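PDB 6ZM9: Chains: A, which cleaves S-adenosylmethionine as a phage-encoded SAM lyase, here holding its product 5'-deoxy-5'-methylthioadenosine between its subunits. Local coordinates for residues 9-14 with 85-90; 33-38 with 100-105; 44-49 with 78-83; 109-112 with 118-121. One frame throughout, in Å; residues are numbered along the deposited sequence. Where two conformers were deposited one is given.

Interaction 1 of 4, residues 9-14 with 85-90; sequences GGFSAR and EDFTGK
F87 reaches from its helix to the start of strand 11-14 and lays one ring face against the CB of F11. That methylene makes a CH-pi contact, 3.8 Å from F11 CB to the centroid of the F87 ring and 19° off the ring normal. With CG anti to the backbone N (chi1 -179°), the F87 ring leaves the helix toward the strand and runs along its backbone. Its rim meets main-chain atoms there: F87 CE2 lies 3.6 Å from S12 O, and A13 N sits in the ring plane at the edge. The methyl of A13 closes the far end, its CB 4.0 Å from F87 CZ. This half is tight and buried. The F11 ring, by contrast, swings away from F87; the two planes are nearly parallel but slid apart, with centroids 5.8 Å apart and little overlap. Farther out the helix turns polar: K90 NZ bridges to D86 OD1 at 2.8 Å, on the oxygen's syn side. T88 and A13 both touch I111 of the next strand. Strand and helix axes run nearly parallel, 13° apart, an aromatic residue packing between the layers of an alpha+beta fold, helix on antiparallel sheet.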
# COMPACT_ATOMS: atom_id res chain seq x y z
N GLY A 9 -2.18 11.17 17.95
CA GLY A 9 -1.00 10.35 18.07
C GLY A 9 -0.53 9.73 16.79
O GLY A 9 0.45 8.98 16.80
N GLY A 10 -1.21 10.02 15.69
CA GLY A 10 -0.80 9.51 14.40
C GLY A 10 -1.04 8.03 14.23
O GLY A 10 -0.16 7.32 13.74
N PHE A 11 -2.21 7.54 14.60
CA PHE A 11 -2.52 6.13 14.45
C PHE A 11 -3.04 5.79 13.06
O PHE A 11 -3.77 6.57 12.44
CB PHE A 11 -3.51 5.67 15.51
CG PHE A 11 -2.98 5.84 16.89
CD1 PHE A 11 -1.89 5.11 17.32
CD2 PHE A 11 -3.53 6.80 17.73
CE1 PHE A 11 -1.37 5.31 18.59
CE2 PHE A 11 -3.02 6.99 19.01
CZ PHE A 11 -1.93 6.26 19.43
N SER A 12 -2.65 4.61 12.60
CA SER A 12 -3.19 4.05 11.37
C SER A 12 -3.19 2.54 11.49
O SER A 12 -2.58 1.96 12.40
CB SER A 12 -2.38 4.50 10.16
OG SER A 12 -1.07 3.96 10.19
N ALA A 13 -3.89 1.88 10.57
CA ALA A 13 -3.96 0.44 10.57
C ALA A 13 -4.08 -0.08 9.15
O ALA A 13 -4.51 0.62 8.23
CB ALA A 13 -5.18 -0.06 11.35
N ARG A 14 -3.68 -1.34 8.98
CA ARG A 14 -3.90 -2.10 7.76
C ARG A 14 -4.54 -3.43 8.15
O ARG A 14 -4.09 -4.08 9.11
CB ARG A 14 -2.58 -2.40 7.03
CG ARG A 14 -1.81 -1.19 6.58
CD ARG A 14 -0.85 -1.55 5.44
NE ARG A 14 0.26 -2.40 5.87
CZ ARG A 14 1.13 -2.97 5.05
NH1 ARG A 14 1.04 -2.80 3.73
NH2 ARG A 14 2.11 -3.72 5.54
N GLU A 85 -5.49 3.14 22.97
CA GLU A 85 -6.33 2.02 23.39
C GLU A 85 -7.66 2.01 22.65
O GLU A 85 -8.14 0.95 22.24
CB GLU A 85 -6.54 2.10 24.91
CG GLU A 85 -7.73 1.29 25.44
CD GLU A 85 -7.89 1.39 26.95
OE1 GLU A 85 -6.90 1.72 27.64
OE2 GLU A 85 -9.01 1.13 27.45
N ASP A 86 -8.25 3.19 22.46
CA ASP A 86 -9.54 3.32 21.74
C ASP A 86 -9.36 2.90 20.28
O ASP A 86 -10.12 2.07 19.80
CB ASP A 86 -10.07 4.74 21.84
CG ASP A 86 -11.49 4.85 21.35
OD1 ASP A 86 -12.13 3.82 21.19
OD2 ASP A 86 -11.94 5.97 21.15
N PHE A 87 -8.38 3.46 19.59
CA PHE A 87 -8.15 3.09 18.20
C PHE A 87 -7.83 1.60 18.07
O PHE A 87 -8.39 0.91 17.20
CB PHE A 87 -7.00 3.92 17.63
CG PHE A 87 -6.71 3.64 16.18
CD1 PHE A 87 -7.49 4.19 15.19
CD2 PHE A 87 -5.68 2.80 15.82
CE1 PHE A 87 -7.24 3.92 13.86
CE2 PHE A 87 -5.41 2.55 14.48
CZ PHE A 87 -6.21 3.10 13.50
N THR A 88 -6.91 1.11 18.89
CA THR A 88 -6.50 -0.28 18.79
C THR A 88 -7.68 -1.21 19.02
O THR A 88 -7.87 -2.19 18.30
CB THR A 88 -5.38 -0.56 19.80
OG1 THR A 88 -4.22 0.22 19.45
CG2 THR A 88 -5.01 -2.03 19.80
N GLY A 89 -8.49 -0.91 20.04
CA GLY A 89 -9.62 -1.77 20.33
C GLY A 89 -10.64 -1.79 19.21
O GLY A 89 -11.20 -2.85 18.89
N LYS A 90 -10.92 -0.63 18.61
CA LYS A 90 -11.90 -0.58 17.54
C LYS A 90 -11.39 -1.29 16.29
O LYS A 90 -12.16 -1.97 15.60
CB LYS A 90 -12.29 0.87 17.25
CG LYS A 90 -13.22 1.45 18.34
CD LYS A 90 -13.57 2.88 18.04
CE LYS A 90 -14.75 3.36 18.88
NZ LYS A 90 -14.64 2.92 20.29

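Interaction 2 of 4, residues 33-38 with 100-105; sequences VKDTIA and EDFKQE. With PRO (proline), chain E.
D35 and D101 bring their carboxylates together between two helices: D35 OD2 lies only 2.5 Å from D101 OD2. At that separation one of the two acids probably holds a proton, and the closeness of the pair, with E97 near D101 OD1, would be expected to raise the pKa of one of them. The two carboxylate planes are turned 59° apart. D35 reaches this place with CG anti to the backbone N (chi1 -160°). The same oxygen, D35 OD2, also lies 3.5 Å from F102 CE2, and D35 CB packs against the ring's CE2 and CZ; carboxylate and ring stand almost perpendicular. The F102 ring is held in turn by an edge-to-face contact with Y27. Next along the chain, K103 takes a positive phi and ends helix 84-101 in a Schellman motif, with K103 N bonded to E100 O at 3.1 Å. Q104 then folds back, its NE2 donating to F102 O at 2.8 Å, nearly straight but from above the carbonyl plane. The same amide turns OE1 to the bound proline, 2.7 Å from the ligand N, while E105 N donates to the proline OXT at 2.9 Å. The helix end thus leads from a carboxylate pair into the proline-binding pocket, where E69, G22 and N20 also hydrogen-bond the ligand.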
# COMPACT_ATOMS: atom_id res chain seq x y z
N VAL A 33 -16.12 -3.54 1.57
CA VAL A 33 -16.41 -2.11 1.74
C VAL A 33 -17.69 -1.93 2.53
O VAL A 33 -17.74 -1.21 3.54
CB VAL A 33 -16.48 -1.40 0.38
CG1 VAL A 33 -16.92 0.05 0.54
CG2 VAL A 33 -15.13 -1.45 -0.35
N LYS A 34 -18.77 -2.55 2.06
CA LYS A 34 -20.07 -2.35 2.69
C LYS A 34 -20.07 -2.88 4.12
O LYS A 34 -20.65 -2.25 5.02
CB LYS A 34 -21.15 -3.03 1.86
CG LYS A 34 -21.45 -2.39 0.50
CD LYS A 34 -22.49 -3.22 -0.26
CE LYS A 34 -22.72 -2.70 -1.65
NZ LYS A 34 -23.19 -1.29 -1.58
N ASP A 35 -19.48 -4.05 4.36
CA ASP A 35 -19.49 -4.62 5.70
C ASP A 35 -18.66 -3.76 6.65
O ASP A 35 -19.06 -3.56 7.81
CB ASP A 35 -18.98 -6.06 5.66
CG ASP A 35 -19.40 -6.87 6.87
OD1 ASP A 35 -20.58 -6.81 7.25
OD2 ASP A 35 -18.53 -7.58 7.43
N THR A 36 -17.52 -3.24 6.18
CA THR A 36 -16.69 -2.38 7.01
C THR A 36 -17.44 -1.11 7.39
O THR A 36 -17.38 -0.67 8.55
CB THR A 36 -15.38 -2.05 6.29
OG1 THR A 36 -14.62 -3.25 6.08
CG2 THR A 36 -14.53 -1.09 7.09
N ILE A 37 -18.14 -0.48 6.44
CA ILE A 37 -18.92 0.72 6.75
C ILE A 37 -19.93 0.41 7.85
O ILE A 37 -20.09 1.17 8.81
CB ILE A 37 -19.62 1.26 5.49
CG1 ILE A 37 -18.63 1.84 4.50
CG2 ILE A 37 -20.69 2.31 5.89
CD1 ILE A 37 -19.23 2.11 3.14
N ALA A 38 -20.64 -0.71 7.71
CA ALA A 38 -21.67 -1.08 8.67
C ALA A 38 -21.09 -1.32 10.06
O ALA A 38 -21.65 -0.87 11.06
CB ALA A 38 -22.40 -2.32 8.16
N GLU A 100 -15.22 -13.29 10.97
CA GLU A 100 -16.46 -14.05 11.06
C GLU A 100 -17.32 -13.84 9.81
O GLU A 100 -17.85 -14.79 9.23
CB GLU A 100 -17.25 -13.61 12.29
CG GLU A 100 -18.67 -14.20 12.30
CD GLU A 100 -19.51 -13.81 13.50
OE1 GLU A 100 -18.96 -13.59 14.59
OE2 GLU A 100 -20.76 -13.74 13.37
N ASP A 101 -17.50 -12.58 9.42
CA ASP A 101 -18.47 -12.27 8.38
C ASP A 101 -18.08 -12.89 7.05
O ASP A 101 -18.95 -13.19 6.22
CB ASP A 101 -18.61 -10.75 8.21
CG ASP A 101 -19.19 -10.08 9.45
OD1 ASP A 101 -19.49 -10.76 10.45
OD2 ASP A 101 -19.30 -8.84 9.42
N PHE A 102 -16.78 -13.03 6.80
CA PHE A 102 -16.28 -13.60 5.56
C PHE A 102 -15.78 -15.03 5.74
O PHE A 102 -15.19 -15.59 4.81
CB PHE A 102 -15.30 -12.64 4.90
CG PHE A 102 -15.98 -11.37 4.46
CD1 PHE A 102 -16.81 -11.39 3.36
CD2 PHE A 102 -15.92 -10.22 5.22
CE1 PHE A 102 -17.50 -10.26 2.98
CE2 PHE A 102 -16.63 -9.08 4.84
CZ PHE A 102 -17.41 -9.10 3.72
N LYS A 103 -16.09 -15.66 6.87
CA LYS A 103 -15.85 -17.09 7.07
C LYS A 103 -14.38 -17.44 6.89
O LYS A 103 -14.04 -18.49 6.34
CB LYS A 103 -16.74 -17.94 6.17
CG LYS A 103 -18.22 -17.70 6.39
CD LYS A 103 -19.04 -18.62 5.49
CE LYS A 103 -20.52 -18.48 5.68
NZ LYS A 103 -21.21 -19.42 4.74
N GLN A 104 -13.50 -16.55 7.36
CA GLN A 104 -12.07 -16.68 7.11
C GLN A 104 -11.33 -17.44 8.20
O GLN A 104 -11.66 -17.35 9.39
CB GLN A 104 -11.44 -15.29 6.98
CG GLN A 104 -11.98 -14.51 5.81
CD GLN A 104 -11.57 -15.15 4.51
OE1 GLN A 104 -10.39 -15.20 4.18
NE2 GLN A 104 -12.55 -15.66 3.78
N GLU A 105 -10.28 -18.14 7.79
CA GLU A 105 -9.40 -18.81 8.74
C GLU A 105 -8.57 -17.80 9.52
O GLU A 105 -8.34 -17.96 10.72
CB GLU A 105 -8.47 -19.81 8.06
CG GLU A 105 -7.72 -20.63 9.10
CD GLU A 105 -6.74 -21.61 8.51
OE1 GLU A 105 -5.83 -21.21 7.76
OE2 GLU A 105 -6.86 -22.80 8.84
N PRO E . -9.04 -16.88 2.57
CA PRO E . -9.10 -18.34 2.63
C PRO E . -9.85 -18.87 3.85
O PRO E . -10.43 -19.96 3.80
CB PRO E . -7.63 -18.73 2.75
CG PRO E . -6.97 -17.46 3.34
CD PRO E . -7.96 -16.37 3.42
OXT PRO E . -9.86 -18.22 4.89

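Interaction 3 of 4, residues 44-49 with 78-83; sequences GILPDA and DLEGLS. With NA (sodium ion), chain D; MTA (5'-deoxy-5'-methylthioadenosine), chain F.
E80 lies across I45 and L46, its extended chain bringing OE2 to within 3.0 Å of I45 CG1. The same oxygen accepts the backbone N-H of L46 at 3.2 Å, a fairly straight bond that comes from well above the carboxylate plane. The L46 side chain crosses that of E80, its CD1 3.9 Å from E80 CG. I45 has CG1 anti to its backbone N (chi1 -167°), which runs the branch past E80 OE2 and carries CD1 to 3.6 Å from L82 CD1. The loop holding E80 is itself pinned by D78: OD1 accepts E80 N at 3.0 Å, an Asx turn, while OD2 takes L82 N at 2.8 Å through its syn lone pair. Each D78 oxygen thus takes one backbone N-H of the 78-82 turn. Beyond L46 the chain leads to D48, whose OD2 binds the sodium ion at 2.7 Å; the adenine N7 of 5'-deoxy-5'-methylthioadenosine and a water also bind the metal. D48 OD1 is bonded to T59 of the third subunit, and E69 and S71 of that subunit hold the ligand. The paired loops therefore border a nucleoside pocket built at a subunit interface, with the adenine amine near L79.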
# COMPACT_ATOMS: atom_id res chain seq x y z
N GLY A 44 -19.68 3.77 16.17
CA GLY A 44 -19.81 5.20 16.36
C GLY A 44 -18.66 6.01 15.82
O GLY A 44 -18.58 7.20 16.14
N ILE A 45 -17.77 5.39 15.00
CA ILE A 45 -16.53 5.99 14.48
C ILE A 45 -16.73 6.40 13.03
O ILE A 45 -17.57 5.83 12.32
CB ILE A 45 -15.39 4.96 14.66
CG1 ILE A 45 -13.99 5.56 14.46
CG2 ILE A 45 -15.50 3.84 13.66
CD1 ILE A 45 -12.84 4.64 14.92
N LEU A 46 -15.97 7.39 12.58
CA LEU A 46 -16.00 7.75 11.16
C LEU A 46 -15.53 6.55 10.34
O LEU A 46 -14.47 5.99 10.63
CB LEU A 46 -15.09 8.93 10.88
CG LEU A 46 -15.75 10.29 11.06
CD1 LEU A 46 -14.68 11.35 10.91
CD2 LEU A 46 -16.86 10.52 10.06
N PRO A 47 -16.28 6.14 9.31
CA PRO A 47 -15.89 4.92 8.58
C PRO A 47 -14.80 5.12 7.54
O PRO A 47 -14.31 4.12 6.99
CB PRO A 47 -17.19 4.48 7.90
CG PRO A 47 -18.02 5.66 7.83
CD PRO A 47 -17.62 6.61 8.92
N ASP A 48 -14.42 6.37 7.29
CA ASP A 48 -13.52 6.74 6.21
C ASP A 48 -12.29 5.84 6.17
O ASP A 48 -11.64 5.58 7.19
CB ASP A 48 -13.09 8.20 6.40
CG ASP A 48 -14.26 9.19 6.42
OD1 ASP A 48 -15.40 8.80 6.78
OD2 ASP A 48 -14.02 10.37 6.05
N ALA A 49 -11.96 5.36 4.97
CA ALA A 49 -10.92 4.35 4.79
C ALA A 49 -10.67 4.16 3.30
O ALA A 49 -11.44 4.63 2.45
CB ALA A 49 -11.35 3.02 5.41
N ASP A 78 -6.34 7.35 11.20
CA ASP A 78 -7.23 7.93 12.20
C ASP A 78 -7.27 9.44 12.00
O ASP A 78 -6.24 10.10 12.14
CB ASP A 78 -6.71 7.61 13.61
CG ASP A 78 -7.55 8.25 14.70
OD1 ASP A 78 -8.75 8.51 14.45
OD2 ASP A 78 -7.01 8.48 15.83
N LEU A 79 -8.44 9.98 11.66
CA LEU A 79 -8.64 11.41 11.53
C LEU A 79 -9.35 12.03 12.73
O LEU A 79 -9.62 13.24 12.71
CB LEU A 79 -9.45 11.73 10.25
CG LEU A 79 -8.88 11.20 8.94
CD1 LEU A 79 -9.65 11.61 7.70
CD2 LEU A 79 -7.45 11.65 8.75
N GLU A 80 -9.66 11.24 13.77
CA GLU A 80 -10.44 11.73 14.90
C GLU A 80 -9.63 11.89 16.18
O GLU A 80 -10.21 12.22 17.22
CB GLU A 80 -11.60 10.77 15.19
CG GLU A 80 -12.57 10.63 14.06
CD GLU A 80 -13.77 9.81 14.47
OE1 GLU A 80 -14.80 10.40 14.84
OE2 GLU A 80 -13.68 8.57 14.46
N GLY A 81 -8.33 11.63 16.14
CA GLY A 81 -7.49 11.81 17.30
C GLY A 81 -7.86 10.93 18.47
O GLY A 81 -7.98 11.41 19.61
N LEU A 82 -8.05 9.64 18.21
CA LEU A 82 -8.41 8.71 19.27
C LEU A 82 -7.18 8.37 20.10
O LEU A 82 -6.04 8.51 19.66
CB LEU A 82 -8.98 7.42 18.67
CG LEU A 82 -10.20 7.55 17.75
CD1 LEU A 82 -10.64 6.14 17.31
CD2 LEU A 82 -11.32 8.32 18.42
N SER A 83 -7.44 7.89 21.31
CA SER A 83 -6.37 7.35 22.11
C SER A 83 -5.87 6.05 21.51
O SER A 83 -6.57 5.38 20.74
CB SER A 83 -6.87 7.08 23.53
OG SER A 83 -7.75 5.95 23.55
NA NA D . -11.51 11.24 5.68
CS MTA F . -9.67 12.38 1.15
S5' MTA F . -10.99 11.63 0.25
C5' MTA F . -10.08 10.76 -1.03
C4' MTA F . -9.71 9.32 -0.71
O4' MTA F . -8.89 9.31 0.47
C2' MTA F . -10.12 7.25 0.35
O2' MTA F . -9.53 6.39 -0.60
C3' MTA F . -10.85 8.36 -0.41
O3' MTA F . -11.52 7.89 -1.57
C1' MTA F . -9.04 8.05 1.11
N9 MTA F . -9.37 8.27 2.51
C8 MTA F . -10.14 9.26 3.06
N7 MTA F . -10.17 9.26 4.37
C5 MTA F . -9.36 8.18 4.71
C6 MTA F . -8.91 7.68 5.95
N6 MTA F . -9.22 8.22 7.14
N1 MTA F . -8.07 6.62 5.93
C2 MTA F . -7.70 6.11 4.75
N3 MTA F . -8.04 6.51 3.53
C4 MTA F . -8.88 7.56 3.57
O HOH W 1 -11.37 13.89 6.38

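Interaction 4 of 4, residues 109-112 with 118-121; sequences VEIQ and QDVY
V109 and Y121 bond to each other twice, V109 N to Y121 O at 2.9 Å and Y121 N to V109 O at 2.8 Å, both nearly straight. Two residues along, I111 N donates to D119 O at 2.9 Å and I111 O accepts from Q118 N at 2.8 Å. Q118 and D119 both stand opposite I111, a classic beta bulge. Between these links lies the non-hydrogen-bonded pair E110 and V120, where V120 CA approaches V109 O at 3.4 Å in a CA-H...O contact. On the face of E110 and V120, E110 CG rests 4.0 Å from V120 CG2; E110 is extended, CG anti to the backbone N (chi1 -173°). On the face of V109 and I111, the Y121 ring packs beside both: I111 CG1 comes to its edge, 4.0 Å from Y121 CE2, and V109 CG1 lies near CD2. Helix 84-101 packs on this face through V91 and T88, and Q118 OE1 is bonded to K84. With Y121 also pairing with a strand of the second subunit, the chemistry implies a hairpin fixed mainly by backbone bonds, largely apolar toward the helix through V109 and I111, and continued as sheet across the interface.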
# COMPACT_ATOMS: atom_id res chain seq x y z
N VAL A 109 -4.01 -7.99 11.04
CA VAL A 109 -4.19 -6.60 11.44
C VAL A 109 -2.83 -6.05 11.84
O VAL A 109 -2.11 -6.66 12.64
CB VAL A 109 -5.17 -6.48 12.62
CG1 VAL A 109 -5.23 -5.04 13.12
CG2 VAL A 109 -6.54 -6.96 12.23
N GLU A 110 -2.48 -4.89 11.30
CA GLU A 110 -1.26 -4.18 11.67
C GLU A 110 -1.67 -2.81 12.20
O GLU A 110 -2.42 -2.09 11.53
CB GLU A 110 -0.35 -4.03 10.45
CG GLU A 110 1.02 -3.45 10.74
CD GLU A 110 1.89 -3.33 9.50
OE1 GLU A 110 2.60 -4.30 9.15
OE2 GLU A 110 1.85 -2.25 8.87
N ILE A 111 -1.16 -2.44 13.37
CA ILE A 111 -1.41 -1.13 13.98
C ILE A 111 -0.10 -0.34 13.96
O ILE A 111 0.93 -0.86 14.40
CB ILE A 111 -1.84 -1.26 15.45
CG1 ILE A 111 -3.07 -2.15 15.60
CG2 ILE A 111 -2.05 0.12 16.06
CD1 ILE A 111 -4.22 -1.64 14.91
N GLN A 112 -0.17 0.90 13.49
CA GLN A 112 0.99 1.77 13.44
C GLN A 112 0.74 3.05 14.22
O GLN A 112 -0.39 3.51 14.39
CB GLN A 112 1.33 2.14 11.98
CG GLN A 112 1.71 0.93 11.14
CD GLN A 112 2.00 1.30 9.72
OE1 GLN A 112 2.41 2.42 9.42
NE2 GLN A 112 1.78 0.35 8.81
N GLN A 118 3.22 -0.96 15.99
CA GLN A 118 3.02 -1.25 17.40
C GLN A 118 2.68 -2.72 17.62
O GLN A 118 3.11 -3.30 18.62
CB GLN A 118 1.89 -0.38 17.94
CG GLN A 118 2.15 1.09 17.73
CD GLN A 118 3.44 1.52 18.39
OE1 GLN A 118 3.58 1.44 19.62
NE2 GLN A 118 4.40 1.96 17.58
N ASP A 119 1.92 -3.31 16.71
CA ASP A 119 1.46 -4.68 16.85
C ASP A 119 1.10 -5.21 15.46
O ASP A 119 0.52 -4.48 14.65
CB ASP A 119 0.20 -4.80 17.73
CG ASP A 119 0.21 -3.88 18.98
OD1 ASP A 119 0.74 -4.32 20.03
OD2 ASP A 119 -0.39 -2.77 18.93
N VAL A 120 1.43 -6.48 15.20
CA VAL A 120 0.86 -7.22 14.09
C VAL A 120 0.16 -8.41 14.71
O VAL A 120 0.76 -9.13 15.52
CB VAL A 120 1.91 -7.72 13.09
CG1 VAL A 120 1.25 -8.51 11.97
CG2 VAL A 120 2.66 -6.59 12.50
N TYR A 121 -1.11 -8.60 14.37
CA TYR A 121 -1.92 -9.66 14.91
C TYR A 121 -2.40 -10.54 13.78
O TYR A 121 -2.77 -10.04 12.71
CB TYR A 121 -3.22 -9.11 15.59
CG TYR A 121 -2.98 -8.08 16.65
CD1 TYR A 121 -2.66 -8.45 17.94
CD2 TYR A 121 -3.10 -6.73 16.36
CE1 TYR A 121 -2.44 -7.50 18.93
CE2 TYR A 121 -2.88 -5.77 17.34
CZ TYR A 121 -2.55 -6.16 18.62
OH TYR A 121 -2.33 -5.22 19.61

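How the interactions relate
From the N terminus, interaction 1 opens first, on strand 11-21, and closes on helix 84-101 only after interaction 3, nested within its loop, has closed. Interaction 2 ties helix 29-43 to the end of helix 84-101, so its segments alternate with those of interaction 1, and it too encloses interaction 3. Interaction 4 follows in series as a short hairpin loop. Interactions 1 and 3 meet where F11 O lies 3.0 Å from D78 N, and interactions 1 and 4 where S12 O lies 2.9 Å from Q112 N across neighbouring strands. Interactions 1 and 2 sit on opposite sides of the chain's centre, about 19 Å apart between centres, joined by helix 84-101.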